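Local coordinates for protein oxalate--CoA ligase (Arabidopsis thaliana, PDB 5IE3) that belongs to the ANL superfamily of AMP-binding enzymes and holds adenosine monophosphate and oxalic acid between its large N-terminal part and its small C-terminal domain, at residues 362-367 with 389-394; 438-443 with 499-504; 83-88 with 166-171; 305-310 with 325-330. All blocks are in the same frame, centred on the assembly; numbering follows the deposited sequence.

Contact 1. Residues 362-367 with 389-394; sequences EVCIRG and WFHTGD. With AMP (adenosine monophosphate), chain C.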
# COMPACT_ATOMS: atom_id res chain seq x y z
N GLU A 362 2.70 20.33 -9.27
CA GLU A 362 2.03 19.39 -8.38
C GLU A 362 1.20 18.41 -9.18
O GLU A 362 0.44 18.80 -10.04
CB GLU A 362 1.15 20.10 -7.35
CG GLU A 362 0.58 19.14 -6.30
CD GLU A 362 -0.26 19.85 -5.24
OE1 GLU A 362 -0.57 21.05 -5.44
OE2 GLU A 362 -0.59 19.21 -4.22
N VAL A 363 1.39 17.13 -8.89
CA VAL A 363 0.55 16.08 -9.46
C VAL A 363 -0.86 16.18 -8.89
O VAL A 363 -1.05 16.25 -7.67
CB VAL A 363 1.16 14.68 -9.17
CG1 VAL A 363 0.29 13.57 -9.82
CG2 VAL A 363 2.59 14.65 -9.71
N CYS A 364 -1.84 16.23 -9.80
CA CYS A 364 -3.25 16.35 -9.43
C CYS A 364 -4.05 15.29 -10.18
O CYS A 364 -3.81 15.04 -11.37
CB CYS A 364 -3.82 17.76 -9.75
SG CYS A 364 -3.05 19.11 -8.78
N ILE A 365 -5.03 14.70 -9.50
CA ILE A 365 -5.77 13.59 -10.11
C ILE A 365 -7.27 13.80 -10.09
O ILE A 365 -7.80 14.55 -9.26
CB ILE A 365 -5.46 12.26 -9.39
CG1 ILE A 365 -5.91 12.33 -7.93
CG2 ILE A 365 -3.96 11.92 -9.52
CD1 ILE A 365 -5.66 10.96 -7.12
N ARG A 366 -7.98 13.12 -10.99
CA ARG A 366 -9.43 13.13 -10.92
C ARG A 366 -9.99 11.82 -11.45
O ARG A 366 -9.68 11.42 -12.57
CB ARG A 366 -10.03 14.31 -11.71
CG ARG A 366 -11.61 14.40 -11.59
CD ARG A 366 -12.13 15.75 -12.18
NE ARG A 366 -11.98 15.79 -13.64
CZ ARG A 366 -12.37 16.81 -14.42
NH1 ARG A 366 -12.94 17.91 -13.89
NH2 ARG A 366 -12.20 16.72 -15.74
N GLY A 367 -10.85 11.19 -10.67
CA GLY A 367 -11.48 9.96 -11.12
C GLY A 367 -12.33 9.27 -10.07
O GLY A 367 -12.37 9.69 -8.91
N TRP A 389 -10.70 17.91 -9.00
CA TRP A 389 -9.28 17.54 -8.99
C TRP A 389 -8.66 17.54 -7.59
O TRP A 389 -8.70 18.54 -6.90
CB TRP A 389 -8.48 18.50 -9.84
CG TRP A 389 -8.76 18.42 -11.30
CD1 TRP A 389 -9.73 19.11 -12.00
CD2 TRP A 389 -8.04 17.63 -12.25
NE1 TRP A 389 -9.66 18.78 -13.34
CE2 TRP A 389 -8.62 17.88 -13.52
CE3 TRP A 389 -6.93 16.75 -12.16
CZ2 TRP A 389 -8.14 17.28 -14.69
CZ3 TRP A 389 -6.46 16.15 -13.31
CH2 TRP A 389 -7.08 16.40 -14.57
N PHE A 390 -8.00 16.44 -7.23
CA PHE A 390 -7.34 16.32 -5.95
C PHE A 390 -5.82 16.63 -6.07
O PHE A 390 -5.14 16.09 -6.96
CB PHE A 390 -7.57 14.91 -5.36
CG PHE A 390 -6.76 14.64 -4.12
CD1 PHE A 390 -7.02 15.32 -2.93
CD2 PHE A 390 -5.76 13.67 -4.14
CE1 PHE A 390 -6.28 15.07 -1.78
CE2 PHE A 390 -4.98 13.41 -2.98
CZ PHE A 390 -5.25 14.12 -1.80
N HIS A 391 -5.33 17.48 -5.17
CA HIS A 391 -3.92 17.86 -5.12
C HIS A 391 -3.14 16.86 -4.25
O HIS A 391 -3.37 16.78 -3.05
CB HIS A 391 -3.78 19.29 -4.57
CG HIS A 391 -4.25 20.32 -5.54
ND1 HIS A 391 -3.40 21.29 -6.05
CD2 HIS A 391 -5.44 20.50 -6.15
CE1 HIS A 391 -4.06 22.03 -6.93
NE2 HIS A 391 -5.30 21.58 -7.01
N THR A 392 -2.23 16.10 -4.86
CA THR A 392 -1.55 15.00 -4.16
C THR A 392 -0.50 15.44 -3.14
O THR A 392 -0.13 14.66 -2.28
CB THR A 392 -0.81 14.04 -5.12
OG1 THR A 392 0.23 14.77 -5.79
CG2 THR A 392 -1.79 13.44 -6.14
N GLY A 393 0.02 16.65 -3.31
CA GLY A 393 1.13 17.11 -2.49
C GLY A 393 2.48 16.63 -3.03
O GLY A 393 3.50 16.87 -2.40
N ASP A 394 2.47 15.93 -4.17
CA ASP A 394 3.71 15.46 -4.81
C ASP A 394 4.07 16.34 -5.98
O ASP A 394 3.21 16.74 -6.77
CB ASP A 394 3.56 14.01 -5.30
CG ASP A 394 3.33 13.03 -4.17
OD1 ASP A 394 4.12 13.04 -3.16
OD2 ASP A 394 2.33 12.28 -4.25
P AMP C . 0.28 7.17 1.89
O1P AMP C . -0.99 7.51 1.13
O2P AMP C . 0.50 7.99 3.13
O3P AMP C . 0.54 5.70 2.08
O5' AMP C . 1.49 7.70 0.97
C5' AMP C . 1.28 8.19 -0.35
C4' AMP C . 2.53 8.91 -0.84
O4' AMP C . 3.59 7.95 -1.10
C3' AMP C . 2.39 9.61 -2.17
O3' AMP C . 1.69 10.84 -2.07
C2' AMP C . 3.84 9.76 -2.60
O2' AMP C . 4.44 10.85 -1.90
C1' AMP C . 4.45 8.46 -2.07
N9 AMP C . 4.60 7.44 -3.12
C8 AMP C . 3.71 6.49 -3.46
N7 AMP C . 4.19 5.71 -4.48
C5 AMP C . 5.44 6.19 -4.76
C6 AMP C . 6.53 5.86 -5.71
N6 AMP C . 6.39 4.81 -6.56
N1 AMP C . 7.65 6.63 -5.69
C2 AMP C . 7.79 7.66 -4.82
N3 AMP C . 6.84 8.02 -3.94
C4 AMP C . 5.68 7.33 -3.88

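Contact 2. Residues 438-443 with 499-504; sequences QGVAFG and GKIQRR. With AMP (adenosine monophosphate), chain C; OXD (oxalic acid), chain D.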
# COMPACT_ATOMS: atom_id res chain seq x y z
N GLN A 438 21.40 0.34 3.02
CA GLN A 438 20.23 1.22 3.02
C GLN A 438 20.66 2.67 3.10
O GLN A 438 21.72 2.96 3.65
CB GLN A 438 19.29 0.90 4.17
CG GLN A 438 18.55 -0.42 4.04
CD GLN A 438 17.62 -0.66 5.21
OE1 GLN A 438 16.56 -0.03 5.31
NE2 GLN A 438 18.00 -1.58 6.12
N GLY A 439 19.86 3.59 2.59
CA GLY A 439 20.22 5.00 2.69
C GLY A 439 19.02 5.93 2.62
O GLY A 439 18.02 5.58 1.99
N VAL A 440 19.11 7.10 3.25
CA VAL A 440 18.03 8.07 3.18
C VAL A 440 18.56 9.49 3.32
O VAL A 440 19.30 9.81 4.28
CB VAL A 440 16.94 7.79 4.27
CG1 VAL A 440 17.55 7.79 5.67
CG2 VAL A 440 15.83 8.81 4.17
N ALA A 441 18.21 10.34 2.36
CA ALA A 441 18.62 11.75 2.38
C ALA A 441 17.50 12.58 3.00
O ALA A 441 16.35 12.17 2.95
CB ALA A 441 18.95 12.26 0.99
N PHE A 442 17.84 13.72 3.59
CA PHE A 442 16.86 14.57 4.25
C PHE A 442 17.36 16.01 4.42
O PHE A 442 18.57 16.26 4.46
CB PHE A 442 16.45 14.00 5.62
CG PHE A 442 17.62 13.65 6.54
CD1 PHE A 442 18.17 14.62 7.39
CD2 PHE A 442 18.14 12.36 6.57
CE1 PHE A 442 19.24 14.30 8.25
CE2 PHE A 442 19.20 12.02 7.43
CZ PHE A 442 19.76 13.00 8.27
N GLY A 443 16.40 16.94 4.51
CA GLY A 443 16.73 18.35 4.68
C GLY A 443 16.91 18.72 6.15
O GLY A 443 16.26 18.16 7.03
N GLY A 499 6.03 0.31 5.49
CA GLY A 499 7.35 0.03 4.92
C GLY A 499 8.12 1.23 4.38
O GLY A 499 8.96 1.08 3.50
N LYS A 500 7.81 2.43 4.90
CA LYS A 500 8.49 3.66 4.49
C LYS A 500 9.39 4.19 5.60
O LYS A 500 9.07 4.09 6.78
CB LYS A 500 7.47 4.75 4.11
CG LYS A 500 6.41 4.28 3.13
CD LYS A 500 5.49 5.43 2.65
CE LYS A 500 4.20 4.84 2.05
NZ LYS A 500 3.50 5.82 1.14
N ILE A 501 10.54 4.73 5.22
CA ILE A 501 11.37 5.48 6.15
C ILE A 501 10.81 6.89 6.14
O ILE A 501 10.63 7.45 5.08
CB ILE A 501 12.84 5.47 5.71
CG1 ILE A 501 13.33 4.02 5.55
CG2 ILE A 501 13.69 6.28 6.67
CD1 ILE A 501 14.70 3.91 4.87
N GLN A 502 10.52 7.47 7.29
CA GLN A 502 10.00 8.84 7.30
C GLN A 502 11.14 9.85 7.46
O GLN A 502 11.78 9.88 8.51
CB GLN A 502 8.97 9.02 8.42
CG GLN A 502 7.52 8.98 7.96
CD GLN A 502 6.56 9.05 9.14
OE1 GLN A 502 5.59 9.81 9.13
NE2 GLN A 502 6.84 8.26 10.17
N ARG A 503 11.38 10.68 6.43
CA ARG A 503 12.54 11.58 6.41
C ARG A 503 12.66 12.50 7.64
O ARG A 503 13.76 12.63 8.19
CB ARG A 503 12.53 12.47 5.15
CG ARG A 503 12.91 11.72 3.89
CD ARG A 503 13.06 12.63 2.69
NE ARG A 503 12.60 11.90 1.50
CZ ARG A 503 13.29 10.95 0.87
NH1 ARG A 503 14.51 10.61 1.27
NH2 ARG A 503 12.75 10.35 -0.18
N ARG A 504 11.58 13.14 8.05
CA ARG A 504 11.66 14.05 9.20
C ARG A 504 12.01 13.30 10.50
O ARG A 504 12.73 13.84 11.34
CB ARG A 504 10.35 14.84 9.36
CG ARG A 504 9.12 14.02 9.69
CD ARG A 504 7.90 14.93 9.81
NE ARG A 504 6.67 14.20 10.11
CZ ARG A 504 6.25 13.91 11.34
NH1 ARG A 504 6.97 14.28 12.39
NH2 ARG A 504 5.11 13.23 11.52
P AMP C . 0.28 7.17 1.89
O1P AMP C . -0.99 7.51 1.13
O2P AMP C . 0.50 7.99 3.13
O3P AMP C . 0.54 5.70 2.08
O5' AMP C . 1.49 7.70 0.97
C5' AMP C . 1.28 8.19 -0.35
C4' AMP C . 2.53 8.91 -0.84
O4' AMP C . 3.59 7.95 -1.10
C3' AMP C . 2.39 9.61 -2.17
O3' AMP C . 1.69 10.84 -2.07
C2' AMP C . 3.84 9.76 -2.60
O2' AMP C . 4.44 10.85 -1.90
C1' AMP C . 4.45 8.46 -2.07
N9 AMP C . 4.60 7.44 -3.12
C8 AMP C . 3.71 6.49 -3.46
N7 AMP C . 4.19 5.71 -4.48
C5 AMP C . 5.44 6.19 -4.76
C6 AMP C . 6.53 5.86 -5.71
N6 AMP C . 6.39 4.81 -6.56
N1 AMP C . 7.65 6.63 -5.69
C2 AMP C . 7.79 7.66 -4.82
N3 AMP C . 6.84 8.02 -3.94
C4 AMP C . 5.68 7.33 -3.88
C1 OXD D . 0.44 4.07 -0.50
C2 OXD D . 0.06 3.18 -1.62
O3 OXD D . -0.53 4.57 0.15
O4 OXD D . -1.14 3.34 -1.95
O5 OXD D . 1.66 4.27 -0.31
O6 OXD D . 0.89 2.37 -2.14

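Contact 3. Residues 83-88 with 166-171; sequences AAPLNA and LFLHTS. With AMP (adenosine monophosphate), chain C.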
# COMPACT_ATOMS: atom_id res chain seq x y z
N ALA A 83 -15.65 -0.81 6.48
CA ALA A 83 -14.56 -1.50 7.23
C ALA A 83 -13.46 -0.51 7.61
O ALA A 83 -13.02 0.26 6.76
CB ALA A 83 -13.97 -2.66 6.42
N ALA A 84 -13.05 -0.52 8.88
CA ALA A 84 -11.93 0.29 9.37
C ALA A 84 -10.83 -0.65 9.90
O ALA A 84 -10.80 -0.96 11.11
CB ALA A 84 -12.38 1.27 10.47
N PRO A 85 -9.97 -1.14 9.01
CA PRO A 85 -8.89 -2.02 9.47
C PRO A 85 -7.84 -1.22 10.26
O PRO A 85 -7.51 -0.09 9.91
CB PRO A 85 -8.31 -2.60 8.17
CG PRO A 85 -8.79 -1.66 7.06
CD PRO A 85 -10.04 -1.00 7.54
N LEU A 86 -7.35 -1.79 11.36
CA LEU A 86 -6.42 -1.09 12.23
C LEU A 86 -5.21 -2.00 12.54
O LEU A 86 -5.34 -3.21 12.70
CB LEU A 86 -7.13 -0.66 13.53
CG LEU A 86 -8.22 0.41 13.39
CD1 LEU A 86 -8.95 0.63 14.71
CD2 LEU A 86 -7.59 1.71 12.91
N ASN A 87 -4.04 -1.38 12.63
CA ASN A 87 -2.79 -2.03 12.97
C ASN A 87 -2.89 -2.78 14.31
O ASN A 87 -3.16 -2.15 15.32
CB ASN A 87 -1.69 -0.95 13.01
CG ASN A 87 -0.27 -1.52 13.12
OD1 ASN A 87 -0.09 -2.66 13.54
ND2 ASN A 87 0.74 -0.71 12.75
N ALA A 88 -2.66 -4.10 14.32
CA ALA A 88 -2.74 -4.88 15.55
C ALA A 88 -1.71 -4.40 16.60
O ALA A 88 -1.84 -4.71 17.78
CB ALA A 88 -2.53 -6.38 15.26
N LEU A 166 -14.72 1.51 3.09
CA LEU A 166 -13.37 1.44 3.65
C LEU A 166 -13.02 2.77 4.27
O LEU A 166 -13.27 3.81 3.66
CB LEU A 166 -12.35 1.03 2.57
CG LEU A 166 -10.86 1.11 2.96
CD1 LEU A 166 -10.58 0.24 4.17
CD2 LEU A 166 -9.96 0.72 1.75
N PHE A 167 -12.50 2.75 5.48
CA PHE A 167 -12.09 3.98 6.17
C PHE A 167 -10.68 3.79 6.67
O PHE A 167 -10.43 2.84 7.42
CB PHE A 167 -13.00 4.32 7.35
CG PHE A 167 -12.61 5.63 8.06
CD1 PHE A 167 -13.06 6.84 7.59
CD2 PHE A 167 -11.80 5.61 9.19
CE1 PHE A 167 -12.71 8.05 8.23
CE2 PHE A 167 -11.42 6.81 9.84
CZ PHE A 167 -11.89 8.03 9.36
N LEU A 168 -9.77 4.69 6.29
CA LEU A 168 -8.34 4.62 6.65
C LEU A 168 -7.88 6.00 7.08
O LEU A 168 -8.63 6.95 6.94
CB LEU A 168 -7.48 4.13 5.47
CG LEU A 168 -7.79 2.70 5.03
CD1 LEU A 168 -7.13 2.41 3.71
CD2 LEU A 168 -7.32 1.68 6.11
N HIS A 169 -6.68 6.11 7.63
CA HIS A 169 -6.17 7.45 7.94
C HIS A 169 -4.85 7.64 7.24
O HIS A 169 -4.17 6.68 6.90
CB HIS A 169 -6.06 7.72 9.48
CG HIS A 169 -5.27 6.68 10.23
ND1 HIS A 169 -5.84 5.53 10.74
CD2 HIS A 169 -3.96 6.64 10.59
CE1 HIS A 169 -4.92 4.80 11.34
NE2 HIS A 169 -3.77 5.46 11.27
N THR A 170 -4.52 8.90 6.94
CA THR A 170 -3.26 9.22 6.27
C THR A 170 -2.06 9.11 7.23
O THR A 170 -2.23 9.15 8.46
CB THR A 170 -3.28 10.63 5.65
OG1 THR A 170 -3.53 11.60 6.68
CG2 THR A 170 -4.41 10.69 4.59
N SER A 171 -0.87 8.98 6.65
CA SER A 171 0.40 8.69 7.35
C SER A 171 0.97 9.78 8.26
O SER A 171 1.69 9.47 9.21
CB SER A 171 1.48 8.37 6.32
OG SER A 171 1.76 9.54 5.56
P AMP C . 0.28 7.17 1.89
O1P AMP C . -0.99 7.51 1.13
O2P AMP C . 0.50 7.99 3.13
O3P AMP C . 0.54 5.70 2.08
O5' AMP C . 1.49 7.70 0.97
C5' AMP C . 1.28 8.19 -0.35
C4' AMP C . 2.53 8.91 -0.84
O4' AMP C . 3.59 7.95 -1.10
C3' AMP C . 2.39 9.61 -2.17
O3' AMP C . 1.69 10.84 -2.07
C2' AMP C . 3.84 9.76 -2.60
O2' AMP C . 4.44 10.85 -1.90
C1' AMP C . 4.45 8.46 -2.07
N9 AMP C . 4.60 7.44 -3.12
C8 AMP C . 3.71 6.49 -3.46
N7 AMP C . 4.19 5.71 -4.48
C5 AMP C . 5.44 6.19 -4.76
C6 AMP C . 6.53 5.86 -5.71
N6 AMP C . 6.39 4.81 -6.56
N1 AMP C . 7.65 6.63 -5.69
C2 AMP C . 7.79 7.66 -4.82
N3 AMP C . 6.84 8.02 -3.94
C4 AMP C . 5.68 7.33 -3.88
O HOH W 1 -8.99 2.31 9.70

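Contact 4. Residues 305-310 with 325-330; sequences GAPVLE and PLPEEG. With AMP (adenosine monophosphate), chain C.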
# COMPACT_ATOMS: atom_id res chain seq x y z
N GLY A 305 14.62 -12.60 -12.78
CA GLY A 305 14.38 -12.77 -14.21
C GLY A 305 12.99 -12.34 -14.71
O GLY A 305 12.51 -12.84 -15.72
N ALA A 306 12.35 -11.42 -14.00
CA ALA A 306 11.02 -10.95 -14.39
C ALA A 306 11.02 -9.42 -14.47
O ALA A 306 11.78 -8.79 -13.74
CB ALA A 306 9.95 -11.44 -13.37
N PRO A 307 10.20 -8.84 -15.37
CA PRO A 307 10.14 -7.38 -15.51
C PRO A 307 9.61 -6.76 -14.22
O PRO A 307 8.65 -7.28 -13.62
CB PRO A 307 9.19 -7.16 -16.70
CG PRO A 307 8.30 -8.41 -16.69
CD PRO A 307 9.23 -9.53 -16.25
N VAL A 308 10.24 -5.68 -13.79
CA VAL A 308 9.84 -5.00 -12.55
C VAL A 308 9.12 -3.70 -12.91
O VAL A 308 9.71 -2.79 -13.51
CB VAL A 308 11.05 -4.71 -11.64
CG1 VAL A 308 10.65 -3.75 -10.51
CG2 VAL A 308 11.65 -6.04 -11.05
N LEU A 309 7.84 -3.64 -12.55
CA LEU A 309 6.95 -2.52 -12.92
C LEU A 309 6.63 -1.69 -11.70
O LEU A 309 5.98 -2.18 -10.75
CB LEU A 309 5.63 -3.05 -13.53
CG LEU A 309 5.81 -4.18 -14.56
CD1 LEU A 309 4.48 -4.65 -15.06
CD2 LEU A 309 6.73 -3.70 -15.77
N GLU A 310 7.06 -0.43 -11.76
CA GLU A 310 6.83 0.50 -10.65
C GLU A 310 5.51 1.27 -10.84
O GLU A 310 5.19 1.71 -11.94
CB GLU A 310 7.98 1.49 -10.53
CG GLU A 310 7.85 2.29 -9.24
CD GLU A 310 8.99 3.26 -8.98
OE1 GLU A 310 9.82 3.50 -9.90
OE2 GLU A 310 9.03 3.80 -7.85
N PRO A 325 3.62 0.11 -17.67
CA PRO A 325 2.77 -0.92 -18.29
C PRO A 325 3.47 -2.28 -18.34
O PRO A 325 4.68 -2.34 -18.08
CB PRO A 325 2.56 -0.38 -19.71
CG PRO A 325 3.92 0.28 -20.01
CD PRO A 325 4.38 0.88 -18.68
N LEU A 326 2.84 -3.32 -18.70
CA LEU A 326 3.37 -4.63 -19.10
C LEU A 326 4.28 -4.48 -20.30
O LEU A 326 4.08 -3.59 -21.11
CB LEU A 326 2.23 -5.60 -19.42
CG LEU A 326 1.32 -5.98 -18.25
CD1 LEU A 326 0.15 -6.83 -18.73
CD2 LEU A 326 2.11 -6.72 -17.17
N PRO A 327 5.34 -5.21 -20.38
CA PRO A 327 6.25 -5.15 -21.53
C PRO A 327 5.54 -5.24 -22.88
O PRO A 327 5.94 -4.55 -23.83
CB PRO A 327 7.17 -6.37 -21.30
CG PRO A 327 7.29 -6.43 -19.81
CD PRO A 327 5.87 -6.08 -19.31
N GLU A 328 4.49 -6.05 -22.95
CA GLU A 328 3.76 -6.24 -24.20
C GLU A 328 3.01 -4.96 -24.58
O GLU A 328 2.60 -4.82 -25.72
CB GLU A 328 2.78 -7.42 -24.10
CG GLU A 328 1.56 -7.14 -23.21
CD GLU A 328 0.92 -8.41 -22.61
OE1 GLU A 328 1.60 -9.14 -21.86
OE2 GLU A 328 -0.27 -8.66 -22.90
N GLU A 329 2.84 -4.04 -23.64
CA GLU A 329 2.11 -2.80 -23.97
C GLU A 329 3.05 -1.59 -24.11
O GLU A 329 2.71 -0.64 -24.80
CB GLU A 329 1.03 -2.52 -22.91
CG GLU A 329 -0.09 -3.57 -22.84
CD GLU A 329 -0.91 -3.67 -24.13
OE1 GLU A 329 -1.12 -2.63 -24.80
OE2 GLU A 329 -1.32 -4.80 -24.48
N GLY A 330 4.20 -1.61 -23.45
CA GLY A 330 5.14 -0.49 -23.51
C GLY A 330 6.33 -0.69 -22.60
O GLY A 330 6.35 -1.65 -21.82
P AMP C . 0.28 7.17 1.89
O1P AMP C . -0.99 7.51 1.13
O2P AMP C . 0.50 7.99 3.13
O3P AMP C . 0.54 5.70 2.08
O5' AMP C . 1.49 7.70 0.97
C5' AMP C . 1.28 8.19 -0.35
C4' AMP C . 2.53 8.91 -0.84
O4' AMP C . 3.59 7.95 -1.10
C3' AMP C . 2.39 9.61 -2.17
O3' AMP C . 1.69 10.84 -2.07
C2' AMP C . 3.84 9.76 -2.60
O2' AMP C . 4.44 10.85 -1.90
C1' AMP C . 4.45 8.46 -2.07
N9 AMP C . 4.60 7.44 -3.12
C8 AMP C . 3.71 6.49 -3.46
N7 AMP C . 4.19 5.71 -4.48
C5 AMP C . 5.44 6.19 -4.76
C6 AMP C . 6.53 5.86 -5.71
N6 AMP C . 6.39 4.81 -6.56
N1 AMP C . 7.65 6.63 -5.69
C2 AMP C . 7.79 7.66 -4.82
N3 AMP C . 6.84 8.02 -3.94
C4 AMP C . 5.68 7.33 -3.88

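Contact 1. Residues 362-367 with 389-394
Strands 362-366 and 389-392 run antiparallel with axes 4.5 Å apart, setting Cys364 against His391 as a non-hydrogen-bonded pair and Ile365 against Phe390 as a hydrogen-bonded one. Glu362 is extended, with CG anti to the backbone N (chi1 -173°), which carries its carboxylate to the corner at Gly393. There His391 ND1 binds Glu362 OE1 at 2.9 Å, from above the carboxylate plane but within the imidazole plane. Gly393 N reaches the anti lone pair of Glu362 OE2 at 2.8 Å. Cys364 SG sits over the centre of the His391 ring, 3.5 Å from its centroid. Val363 O is gripped twice, by Thr392 N and by Thr392 OG1 at 2.7 Å. That hydroxyl also accepts from Asp394 N, forming an ST turn. Asp394 then takes the ribose: OD1 accepts from AMP O2' at 2.5 Å, and OD2 from AMP O3' at 2.7 Å. Arg366 CB makes a CH-pi contact over the six-membered ring of Trp389, 4.0 Å from its centroid, while Arg366 NE is salt-bridged to Glu344. Strand 344-348 pairs with strand 361-366 on its other edge. Tyr312 and Met314 of strand 308-314 pack on Val363, Phe390 and Thr392.

Contact 2. Residues 438-443 with 499-504
Arg503 reaches back from the first turn of helix 503-510 to touch Val440, Ala441 and Phe442 of strand 436-446. Its CB lies 4.2 Å from Phe442 CB. The next atom, Arg503 CG, is anti to the carbonyl carbon (chi1 -74°), which turns the chain toward the strand. Arg503 CG comes 3.6 Å from Ala441 O and also brushes Val440 CG2. Arg503 CD passes still closer to the same oxygen, 3.3 Å from Ala441 O. A bend at chi3 then swings the guanidinium round. NE leaves for a salt bridge with Glu412. NH1 returns to the strand and donates to Ala441 O at 2.9 Å, with an N-H...O angle of 153°. The acceptor is tilted slightly from the guanidinium plane. NH1 is also salt-bridged to Asp427 OD2, while Asp427 OD1 takes the N-H of Ala441. Arg503 NH1 lies 3.7 Å from Val440 CG2, so the methyl packs beside a charged group. All this belongs to the small C-terminal domain of the ANL fold, where the 499-504 segment carries the lysine of the family's A10 motif. Lys500 extends away from the strand into the ligand site. Its NZ donates to O5 of oxalic acid at 2.8 Å and to AMP O5' at 2.8 Å. It also bonds AMP O3P and the protein oxygen Ser289 O. On the strand side, Ile501 CG2 meets Val440 CG2 at 4.2 Å. Gln502 stands at the N-cap position, and Val506, further along the helix, covers Val440, Phe442 and Ile501.

Contact 3. Residues 83-88 with 166-171
Strand 82-85 edges a mixed sheet, and strand 164-169 runs into the phosphate-binding loop known in ANL enzymes as the A3 motif; Ala83 and Leu166 bridge the two. The strands run roughly parallel, 34° apart. Phe167 N donates to Ala83 O at 2.8 Å with an N-H...O angle of 154°. Beside this bond the packing is apolar. Pro85 lies across two leucines at about a right angle. Its CD touches Leu166 CD1 at 3.6 Å, and its CG touches Leu168 CD2 at 3.8 Å. Leu166 has CG anti to the backbone N (chi1 171°), which brings CD1 up to the proline ring. Further on, Leu86 CD2 meets the edge of the His169 ring at CE1, 4.4 Å away, and the ring is stacked on Tyr98. Helix 67-78 covers the Pro85 and Leu166 side with Phe69 and Phe73, while Leu168 also meets Val215 of helix 215-227. Beyond His169 the loop begins: Thr170 OG1 is bonded to Lys178 N, and Ser171 OG lies 3.1 Å from AMP O2P. A parallel ladder would next need an N-H from residue 85 for Phe167 O, but proline has none. One water fills the role, donating to Pro85 O at 2.8 Å and to Phe167 O at 2.7 Å. Two buried carbonyls are thereby satisfied as the strands part.

Contact 4. Residues 305-310 with 325-330
Leu309 makes the tight part of this contact, against Pro325 and Leu326. The side chain points from strand 308-314 toward the 325-330 loop, with CG anti to the carbonyl carbon (chi1 -45°), which lets both methyls reach that loop. The two methyls divide the work. CD2 presses on the backbone, 3.4 Å from Pro325 O. CD1 meets Leu326 CD2 at 3.8 Å, where the two leucines pass at a slant. Phe284 of the adjacent strand touches both leucines, and His332 also packs on Leu309. This end is buried. The other end lies toward solvent. There Pro307 and Pro327 set their rings roughly at right angles, and Pro307 CB meets Pro327 CG at 3.7 Å. Pro327 is exposed, and its CD makes only a loose contact with Leu309 CD2 at 4.4 Å. Beyond it the chain turns on itself: Leu326 O accepts from Glu329 N at 2.9 Å and from Gly330 N at 3.1 Å. The carboxylates of Glu328 and Glu329 go outward to a shared partner, Lys199, rather than to the strand. The contact joins the start of a central strand of the five-stranded sheet to the loop that follows strand 319-323. One residue past Leu309, Glu310 leads the other way and accepts from AMP N6 on OE2, 3.1 Å away; Leu292 N donates to the same oxygen. Between the two segments the adhesion is purely van der Waals. Prolines suit it, since they offer carbon surface and no N-H. Leu326 O is satisfied within the loop, and the two glutamate carboxylates by Lys199.

The four contacts lie round one AMP molecule and reach different parts of it. Contact 1 supplies the carboxylate for the ribose hydroxyls, contact 4 the one for the adenine amino group. Contacts 2 and 3 meet at the phosphate end, where Lys500 also bonds oxalic acid. They also touch each other away from the ligand: Gln502 OE1 lies 3.9 Å from Ser171 O, a packing contact of the C-terminal domain against the phosphate-binding loop. Contact 1 comes within about 8 Å of contact 2 and about 7 Å of contact 3, nearest atoms. Contacts 3 and 4, with centres about 31 Å apart, lie on opposite sides of the chain's centre.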